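Local coordinates for DUF1611 domain-containing protein (PDB 2OBN), which is of unknown function but pairs a Rossmann-like N-terminal domain with a P-loop domain, so that it probably binds a nucleotide, at residues Ser168-Trp182 and Val334-Met347. The protein carries 2 engineered substitutions. Residues are numbered along the deposited sequence; the frame is centred on the assembly and turned at random.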
ATOM      1  N   SER B 168      -8.359  17.129 -10.321  1.00 36.25           N
ATOM      2  CA  SER B 168      -9.158  18.197 -10.892  1.00 38.21           C
ATOM      3  C   SER B 168     -10.584  18.209 -10.333  1.00 37.63           C
ATOM      4  O   SER B 168     -11.103  19.269  -9.974  1.00 37.75           O
ATOM      5  CB  SER B 168      -9.197  18.063 -12.416  1.00 38.59           C
ATOM      6  OG  SER B 168      -7.889  18.179 -12.927  1.00 43.11           O
ATOM      7  N   THR B 169     -11.195  17.025 -10.267  1.00 37.65           N
ATOM      8  CA  THR B 169     -12.547  16.839  -9.742  1.00 36.98           C
ATOM      9  C   THR B 169     -12.658  17.203  -8.263  1.00 39.01           C
ATOM     10  O   THR B 169     -13.612  17.877  -7.845  1.00 38.63           O
ATOM     11  CB  THR B 169     -12.977  15.380  -9.945  1.00 37.31           C
ATOM     12  OG1 THR B 169     -12.934  15.080 -11.337  1.00 37.65           O
ATOM     13  CG2 THR B 169     -14.373  15.122  -9.453  1.00 37.76           C
ATOM     14  N   SER B 170     -11.692  16.759  -7.464  1.00 39.39           N
ATOM     15  CA  SER B 170     -11.695  17.078  -6.031  1.00 38.75           C
ATOM     16  C   SER B 170     -11.568  18.578  -5.839  1.00 38.25           C
ATOM     17  O   SER B 170     -12.233  19.144  -4.991  1.00 37.93           O
ATOM     18  CB  SER B 170     -10.551  16.371  -5.290  1.00 39.94           C
ATOM     19  OG  SER B 170     -10.719  14.974  -5.272  1.00 34.96           O
ATOM     20  N   LEU B 171     -10.713  19.211  -6.642  1.00 39.46           N
ATOM     21  CA  LEU B 171     -10.512  20.651  -6.569  1.00 38.29           C
ATOM     22  C   LEU B 171     -11.756  21.425  -7.007  1.00 38.85           C
ATOM     23  O   LEU B 171     -12.184  22.347  -6.316  1.00 39.74           O
ATOM     24  CB  LEU B 171      -9.313  21.076  -7.428  1.00 39.34           C
ATOM     25  CG  LEU B 171      -7.899  20.773  -6.925  1.00 36.45           C
ATOM     26  CD1 LEU B 171      -6.874  21.103  -8.015  1.00 36.89           C
ATOM     27  CD2 LEU B 171      -7.597  21.533  -5.647  1.00 32.87           C
ATOM     28  N   GLU B 172     -12.321  21.067  -8.153  1.00 37.44           N
ATOM     29  CA  GLU B 172     -13.540  21.723  -8.625  1.00 38.17           C
ATOM     30  C   GLU B 172     -14.665  21.552  -7.611  1.00 37.64           C
ATOM     31  O   GLU B 172     -15.418  22.492  -7.385  1.00 37.42           O
ATOM     32  CB  GLU B 172     -13.991  21.182  -9.992  1.00 38.16           C
ATOM     33  CG  GLU B 172     -13.038  21.469 -11.177  1.00 39.52           C
ATOM     34  CD  GLU B 172     -13.013  22.928 -11.630  1.00 41.55           C
ATOM     35  OE1 GLU B 172     -13.690  23.762 -11.004  1.00 44.76           O
ATOM     36  OE2 GLU B 172     -12.305  23.240 -12.621  1.00 41.14           O
ATOM     37  N   LEU B 173     -14.790  20.359  -7.019  1.00 38.55           N
ATOM     38  CA  LEU B 173     -15.823  20.116  -5.989  1.00 39.92           C
ATOM     39  C   LEU B 173     -15.588  20.958  -4.745  1.00 38.77           C
ATOM     40  O   LEU B 173     -16.535  21.396  -4.118  1.00 39.02           O
ATOM     41  CB  LEU B 173     -15.934  18.630  -5.618  1.00 40.39           C
ATOM     42  CG  LEU B 173     -16.610  17.755  -6.696  1.00 43.10           C
ATOM     43  CD1 LEU B 173     -16.308  16.285  -6.504  1.00 47.50           C
ATOM     44  CD2 LEU B 173     -18.125  17.990  -6.744  1.00 46.35           C
ATOM     45  N   HIS B 174     -14.317  21.183  -4.415  1.00 38.71           N
ATOM     46  CA  HIS B 174     -13.929  22.030  -3.291  1.00 37.93           C
ATOM     47  C   HIS B 174     -14.261  23.505  -3.551  1.00 36.93           C
ATOM     48  O   HIS B 174     -14.764  24.216  -2.658  1.00 35.05           O
ATOM     49  CB  HIS B 174     -12.430  21.858  -2.973  1.00 37.05           C
ATOM     50  CG  HIS B 174     -11.846  22.993  -2.189  1.00 40.65           C
ATOM     51  ND1 HIS B 174     -12.216  23.276  -0.888  1.00 35.15           N
ATOM     52  CD2 HIS B 174     -10.920  23.924  -2.529  1.00 42.16           C
ATOM     53  CE1 HIS B 174     -11.553  24.339  -0.468  1.00 38.04           C
ATOM     54  NE2 HIS B 174     -10.758  24.750  -1.442  1.00 40.56           N
ATOM     55  N   TRP B 175     -13.964  23.974  -4.758  1.00 37.39           N
ATOM     56  CA  TRP B 175     -14.267  25.357  -5.112  1.00 38.54           C
ATOM     57  C   TRP B 175     -15.778  25.621  -5.155  1.00 37.52           C
ATOM     58  O   TRP B 175     -16.217  26.702  -4.764  1.00 35.88           O
ATOM     59  CB  TRP B 175     -13.578  25.766  -6.410  1.00 40.29           C
ATOM     60  CG  TRP B 175     -12.083  25.692  -6.310  1.00 41.70           C
ATOM     61  CD1 TRP B 175     -11.321  26.053  -5.236  1.00 43.52           C
ATOM     62  CD2 TRP B 175     -11.172  25.291  -7.328  1.00 40.24           C
ATOM     63  NE1 TRP B 175     -10.000  25.860  -5.508  1.00 42.26           N
ATOM     64  CE2 TRP B 175      -9.872  25.406  -6.789  1.00 39.90           C
ATOM     65  CE3 TRP B 175     -11.322  24.842  -8.644  1.00 42.76           C
ATOM     66  CZ2 TRP B 175      -8.730  25.086  -7.513  1.00 38.63           C
ATOM     67  CZ3 TRP B 175     -10.188  24.526  -9.365  1.00 43.63           C
ATOM     68  CH2 TRP B 175      -8.905  24.653  -8.797  1.00 41.26           C
ATOM     69  N   ALA B 176     -16.560  24.628  -5.586  1.00 36.37           N
ATOM     70  CA  ALA B 176     -18.028  24.762  -5.639  1.00 37.01           C
ATOM     71  C   ALA B 176     -18.621  24.818  -4.239  1.00 37.41           C
ATOM     72  O   ALA B 176     -19.514  25.622  -3.985  1.00 38.68           O
ATOM     73  CB  ALA B 176     -18.657  23.622  -6.413  1.00 35.89           C
ATOM     74  N   ALA B 177     -18.144  23.957  -3.344  1.00 37.01           N
ATOM     75  CA  ALA B 177     -18.611  23.978  -1.949  1.00 38.35           C
ATOM     76  C   ALA B 177     -18.271  25.304  -1.260  1.00 38.30           C
ATOM     77  O   ALA B 177     -19.065  25.814  -0.461  1.00 38.31           O
ATOM     78  CB  ALA B 177     -18.024  22.834  -1.181  1.00 37.83           C
ATOM     79  N   LYS B 178     -17.086  25.841  -1.553  1.00 39.23           N
ATOM     80  CA  LYS B 178     -16.647  27.129  -0.984  1.00 40.07           C
ATOM     81  C   LYS B 178     -17.517  28.280  -1.494  1.00 37.91           C
ATOM     82  O   LYS B 178     -17.892  29.200  -0.737  1.00 36.87           O
ATOM     83  CB  LYS B 178     -15.177  27.415  -1.346  1.00 40.23           C
ATOM     84  CG  LYS B 178     -14.633  28.666  -0.665  1.00 44.00           C
ATOM     85  CD  LYS B 178     -13.183  28.983  -1.002  1.00 45.31           C
ATOM     86  CE  LYS B 178     -12.774  30.264  -0.247  1.00 54.05           C
ATOM     87  NZ  LYS B 178     -11.391  30.748  -0.537  1.00 55.35           N
ATOM     88  N   LEU B 179     -17.813  28.234  -2.785  1.00 36.28           N
ATOM     89  CA  LEU B 179     -18.611  29.266  -3.435  1.00 38.25           C
ATOM     90  C   LEU B 179     -20.003  29.337  -2.830  1.00 37.81           C
ATOM     91  O   LEU B 179     -20.591  30.427  -2.710  1.00 36.11           O
ATOM     92  CB  LEU B 179     -18.699  29.011  -4.951  1.00 37.63           C
ATOM     93  CG  LEU B 179     -19.377  30.089  -5.800  1.00 42.22           C
ATOM     94  CD1 LEU B 179     -18.627  31.409  -5.786  1.00 42.42           C
ATOM     95  CD2 LEU B 179     -19.491  29.605  -7.213  1.00 43.70           C
ATOM     96  N   ARG B 180     -20.512  28.176  -2.430  1.00 37.48           N
ATOM     97  CA  ARG B 180     -21.850  28.084  -1.866  1.00 37.73           C
ATOM     98  C   ARG B 180     -21.939  28.258  -0.359  1.00 36.95           C
ATOM     99  O   ARG B 180     -23.015  28.083   0.207  1.00 35.08           O
ATOM    100  CB  ARG B 180     -22.539  26.821  -2.376  1.00 38.61           C
ATOM    101  CG  ARG B 180     -22.881  26.996  -3.859  1.00 41.53           C
ATOM    102  CD  ARG B 180     -23.262  25.725  -4.514  1.00 47.50           C
ATOM    103  NE  ARG B 180     -24.411  25.081  -3.894  1.00 51.94           N
ATOM    104  CZ  ARG B 180     -24.892  23.899  -4.274  1.00 49.98           C
ATOM    105  NH1 ARG B 180     -24.325  23.231  -5.281  1.00 51.90           N
ATOM    106  NH2 ARG B 180     -25.942  23.394  -3.650  1.00 47.97           N
ATOM    107  N   GLY B 181     -20.820  28.606   0.280  1.00 37.05           N
ATOM    108  CA  GLY B 181     -20.812  28.943   1.697  1.00 36.71           C
ATOM    109  C   GLY B 181     -20.423  27.896   2.694  1.00 36.94           C
ATOM    110  O   GLY B 181     -20.520  28.135   3.896  1.00 37.62           O
ATOM    111  N   TRP B 182     -20.011  26.735   2.216  1.00 39.25           N
ATOM    112  CA  TRP B 182     -19.546  25.687   3.099  1.00 40.82           C
ATOM    113  C   TRP B 182     -18.079  25.903   3.466  1.00 39.91           C
ATOM    114  O   TRP B 182     -17.295  26.441   2.674  1.00 39.24           O
ATOM    115  CB  TRP B 182     -19.687  24.306   2.453  1.00 43.52           C
ATOM    116  CG  TRP B 182     -21.052  23.710   2.551  1.00 45.53           C
ATOM    117  CD1 TRP B 182     -21.619  23.180   3.659  1.00 48.49           C
ATOM    118  CD2 TRP B 182     -21.997  23.527   1.496  1.00 48.51           C
ATOM    119  NE1 TRP B 182     -22.869  22.697   3.378  1.00 49.65           N
ATOM    120  CE2 TRP B 182     -23.126  22.894   2.051  1.00 49.35           C
ATOM    121  CE3 TRP B 182     -21.999  23.831   0.140  1.00 47.90           C
ATOM    122  CZ2 TRP B 182     -24.259  22.572   1.296  1.00 48.60           C
ATOM    123  CZ3 TRP B 182     -23.125  23.505  -0.611  1.00 49.45           C
ATOM    124  CH2 TRP B 182     -24.236  22.881  -0.029  1.00 47.65           C
ATOM    125  N   VAL B 334     -17.042  18.108 -14.641  1.00 39.76           N
ATOM    126  CA  VAL B 334     -16.996  19.228 -13.683  1.00 41.80           C
ATOM    127  C   VAL B 334     -16.043  20.365 -14.063  1.00 43.06           C
ATOM    128  O   VAL B 334     -16.236  21.522 -13.657  1.00 44.17           O
ATOM    129  CB  VAL B 334     -16.699  18.746 -12.233  1.00 41.73           C
ATOM    130  CG1 VAL B 334     -17.689  17.663 -11.828  1.00 40.81           C
ATOM    131  CG2 VAL B 334     -15.268  18.246 -12.077  1.00 42.08           C
ATOM    132  N   VAL B 335     -15.018  20.026 -14.829  1.00 43.92           N
ATOM    133  CA  VAL B 335     -14.047  20.998 -15.309  1.00 44.85           C
ATOM    134  C   VAL B 335     -14.710  21.809 -16.411  1.00 44.93           C
ATOM    135  O   VAL B 335     -14.669  23.042 -16.425  1.00 44.61           O
ATOM    136  CB  VAL B 335     -12.782  20.281 -15.855  1.00 44.77           C
ATOM    137  CG1 VAL B 335     -11.848  21.243 -16.596  1.00 46.75           C
ATOM    138  CG2 VAL B 335     -12.045  19.574 -14.716  1.00 46.33           C
ATOM    139  N   ARG B 336     -15.369  21.090 -17.310  1.00 45.31           N
ATOM    140  CA  ARG B 336     -15.991  21.687 -18.488  1.00 43.68           C
ATOM    141  C   ARG B 336     -17.305  22.417 -18.254  1.00 42.34           C
ATOM    142  O   ARG B 336     -17.528  23.487 -18.834  1.00 41.00           O
ATOM    143  CB  ARG B 336     -16.204  20.581 -19.516  1.00 44.07           C
ATOM    144  CG  ARG B 336     -16.595  21.035 -20.881  1.00 40.71           C
ATOM    145  CD  ARG B 336     -16.345  19.911 -21.863  1.00 41.85           C
ATOM    146  NE  ARG B 336     -16.324  20.394 -23.235  1.00 40.79           N
ATOM    147  CZ  ARG B 336     -15.957  19.670 -24.287  1.00 37.12           C
ATOM    148  NH1 ARG B 336     -15.572  18.399 -24.144  1.00 39.11           N
ATOM    149  NH2 ARG B 336     -15.976  20.228 -25.487  1.00 42.84           N
ATOM    150  N   PHE B 337     -18.175  21.841 -17.427  1.00 41.81           N
ATOM    151  CA  PHE B 337     -19.505  22.405 -17.205  1.00 41.64           C
ATOM    152  C   PHE B 337     -19.828  22.845 -15.777  1.00 42.60           C
ATOM    153  O   PHE B 337     -20.925  23.348 -15.535  1.00 43.98           O
ATOM    154  CB  PHE B 337     -20.564  21.405 -17.667  1.00 40.85           C
ATOM    155  CG  PHE B 337     -20.400  20.958 -19.088  1.00 43.15           C
ATOM    156  CD1 PHE B 337     -20.661  21.834 -20.141  1.00 42.18           C
ATOM    157  CD2 PHE B 337     -20.020  19.653 -19.385  1.00 42.23           C
ATOM    158  CE1 PHE B 337     -20.524  21.422 -21.461  1.00 45.34           C
ATOM    159  CE2 PHE B 337     -19.882  19.227 -20.714  1.00 42.68           C
ATOM    160  CZ  PHE B 337     -20.138  20.113 -21.750  1.00 43.08           C
ATOM    161  N   GLY B 338     -18.899  22.677 -14.838  1.00 42.71           N
ATOM    162  CA  GLY B 338     -19.131  23.042 -13.441  1.00 40.16           C
ATOM    163  C   GLY B 338     -19.403  21.830 -12.558  1.00 40.24           C
ATOM    164  O   GLY B 338     -19.881  20.800 -13.021  1.00 39.46           O
ATOM    165  N   ALA B 339     -19.146  21.977 -11.262  1.00 40.08           N
ATOM    166  CA  ALA B 339     -19.283  20.872 -10.325  1.00 39.76           C
ATOM    167  C   ALA B 339     -20.603  20.786  -9.561  1.00 40.87           C
ATOM    168  O   ALA B 339     -20.796  19.815  -8.817  1.00 40.80           O
ATOM    169  CB  ALA B 339     -18.129  20.925  -9.331  1.00 40.11           C
ATOM    170  N   ASP B 340     -21.505  21.763  -9.719  1.00 41.42           N
ATOM    171  CA  ASP B 340     -22.742  21.790  -8.894  1.00 43.02           C
ATOM    172  C   ASP B 340     -23.613  20.534  -8.965  1.00 42.57           C
ATOM    173  O   ASP B 340     -24.178  20.110  -7.956  1.00 43.57           O
ATOM    174  CB  ASP B 340     -23.585  23.050  -9.175  1.00 43.73           C
ATOM    175  CG  ASP B 340     -23.021  24.316  -8.508  1.00 44.51           C
ATOM    176  OD1 ASP B 340     -22.295  24.228  -7.498  1.00 44.84           O
ATOM    177  OD2 ASP B 340     -23.331  25.415  -8.986  1.00 50.29           O
ATOM    178  N   VAL B 341     -23.724  19.953 -10.152  1.00 42.64           N
ATOM    179  CA  VAL B 341     -24.481  18.711 -10.344  1.00 42.85           C
ATOM    180  C   VAL B 341     -23.970  17.595  -9.411  1.00 42.06           C
ATOM    181  O   VAL B 341     -24.771  16.868  -8.837  1.00 43.20           O
ATOM    182  CB  VAL B 341     -24.437  18.281 -11.836  1.00 43.87           C
ATOM    183  CG1 VAL B 341     -24.875  16.841 -12.042  1.00 43.55           C
ATOM    184  CG2 VAL B 341     -25.303  19.238 -12.677  1.00 46.06           C
ATOM    185  N   LEU B 342     -22.655  17.482  -9.237  1.00 41.11           N
ATOM    186  CA  LEU B 342     -22.092  16.450  -8.351  1.00 41.63           C
ATOM    187  C   LEU B 342     -22.005  16.888  -6.879  1.00 40.57           C
ATOM    188  O   LEU B 342     -22.063  16.049  -5.977  1.00 40.13           O
ATOM    189  CB  LEU B 342     -20.741  15.964  -8.872  1.00 41.08           C
ATOM    190  CG  LEU B 342     -20.761  15.395 -10.293  1.00 44.21           C
ATOM    191  CD1 LEU B 342     -19.363  14.934 -10.698  1.00 46.47           C
ATOM    192  CD2 LEU B 342     -21.768  14.252 -10.458  1.00 45.80           C
ATOM    193  N   LEU B 343     -21.878  18.194  -6.631  1.00 41.36           N
ATOM    194  CA  LEU B 343     -21.868  18.694  -5.256  1.00 39.55           C
ATOM    195  C   LEU B 343     -23.241  18.453  -4.649  1.00 39.42           C
ATOM    196  O   LEU B 343     -23.339  18.014  -3.507  1.00 40.50           O
ATOM    197  CB  LEU B 343     -21.499  20.171  -5.175  1.00 39.29           C
ATOM    198  CG  LEU B 343     -21.515  20.744  -3.743  1.00 39.39           C
ATOM    199  CD1 LEU B 343     -20.567  19.989  -2.809  1.00 37.67           C
ATOM    200  CD2 LEU B 343     -21.154  22.219  -3.785  1.00 44.30           C
ATOM    201  N   ASP B 344     -24.297  18.731  -5.415  1.00 38.36           N
ATOM    202  CA  ASP B 344     -25.660  18.451  -4.966  1.00 37.86           C
ATOM    203  C   ASP B 344     -25.818  16.963  -4.643  1.00 38.84           C
ATOM    204  O   ASP B 344     -26.426  16.620  -3.638  1.00 38.44           O
ATOM    205  CB  ASP B 344     -26.686  18.852  -6.039  1.00 38.13           C
ATOM    206  CG  ASP B 344     -26.774  20.358  -6.241  1.00 42.09           C
ATOM    207  OD1 ASP B 344     -26.306  21.094  -5.362  1.00 41.68           O
ATOM    208  OD2 ASP B 344     -27.339  20.817  -7.268  1.00 45.83           O
ATOM    209  N   ALA B 345     -25.268  16.084  -5.495  1.00 39.04           N
ATOM    210  CA  ALA B 345     -25.356  14.636  -5.273  1.00 39.28           C
ATOM    211  C   ALA B 345     -24.666  14.232  -3.971  1.00 40.74           C
ATOM    212  O   ALA B 345     -25.151  13.357  -3.249  1.00 40.31           O
ATOM    213  CB  ALA B 345     -24.765  13.877  -6.451  1.00 39.71           C
ATOM    214  N   VAL B 346     -23.524  14.858  -3.689  1.00 42.10           N
ATOM    215  CA  VAL B 346     -22.810  14.643  -2.428  1.00 43.09           C
ATOM    216  C   VAL B 346     -23.651  15.129  -1.237  1.00 44.75           C
ATOM    217  O   VAL B 346     -23.803  14.416  -0.224  1.00 43.81           O
ATOM    218  CB  VAL B 346     -21.466  15.430  -2.392  1.00 42.93           C
ATOM    219  CG1 VAL B 346     -20.899  15.515  -0.966  1.00 43.44           C
ATOM    220  CG2 VAL B 346     -20.452  14.832  -3.351  1.00 42.52           C
HETATM  221  N   MSE B 347     -24.185  16.345  -1.379  1.00 44.88           N
HETATM  222  CA  MSE B 347     -24.908  17.000  -0.303  1.00 47.14           C
HETATM  223  C   MSE B 347     -26.286  16.461   0.024  1.00 49.75           C
HETATM  224  O   MSE B 347     -26.783  16.698   1.123  1.00 50.29           O
HETATM  225  CB  MSE B 347     -24.991  18.508  -0.557  1.00 47.28           C
HETATM  226  CG  MSE B 347     -23.652  19.210  -0.453  1.00 49.04           C
HETATM  227 SE   MSE B 347     -22.815  18.870   1.279  0.75 51.35          SE
HETATM  228  CE  MSE B 347     -21.207  19.861   1.026  1.00 57.90           C
TER
HETATM  229  O   HOH W   1     -12.938  24.701 -14.786  1.00 40.39           O
HETATM  230  O   HOH W   2     -21.029  26.140  -6.570  1.00 29.84           O
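A bend at chi3 (59°) in Arg180 brings the edge of its guanidinium group to the carboxylates of Asp340 and Asp344. Met347, a selenomethionine, bends at chi2 (-56°), and its methyl end lies over a face of the Trp182 indole. The Arg180 NH1 and NH2 atoms both donate to Asp344 OD1, each at 2.9 Å. NH1 also reaches Asp340 OD1 at 3.2 Å, meeting it from above the carboxylate plane. Both acceptors lie near the guanidinium plane, but the carboxylate planes stand steeply to it, nearly at right angles. The three bonds should restrict rotation of the guanidinium. A water joins Asp340 OD1 to Ala176 O.

Met347 CE sits 3.8 Å from the centroid of the five-membered ring of Trp182, a CH-pi contact. Its selenium approaches the six-membered ring obliquely, a Met-aromatic contact. Trp182 CZ3 lies 4.0 Å from Leu343 CD2. A serine in place of Trp182 would probably leave the selenomethionine end without its aromatic surface and open a gap beside Leu343.

Leu343 CD2 presses against the helix at Ala177 N, 3.5 Å away, and also touches Ala176 CB. Leu173 CD2 packs on Leu342 CB and Ala339 CB. Farther along, Val334 CG2 meets Glu172 CB at 3.8 Å, and a second water bridges Glu172 OE2 and Val335 O.

Helices 168-179 and 340-347 cross at -76°, with axes 9.4 Å apart. Leu173 also touches His230, and Leu342 touches Ala305, both on the parallel sheet beneath. A Schellman motif at Gly181 ends the first helix. The two helices pack on each other while both rest on the parallel sheet, an arrangement consistent with the P-loop NTPase-like alpha/beta fold.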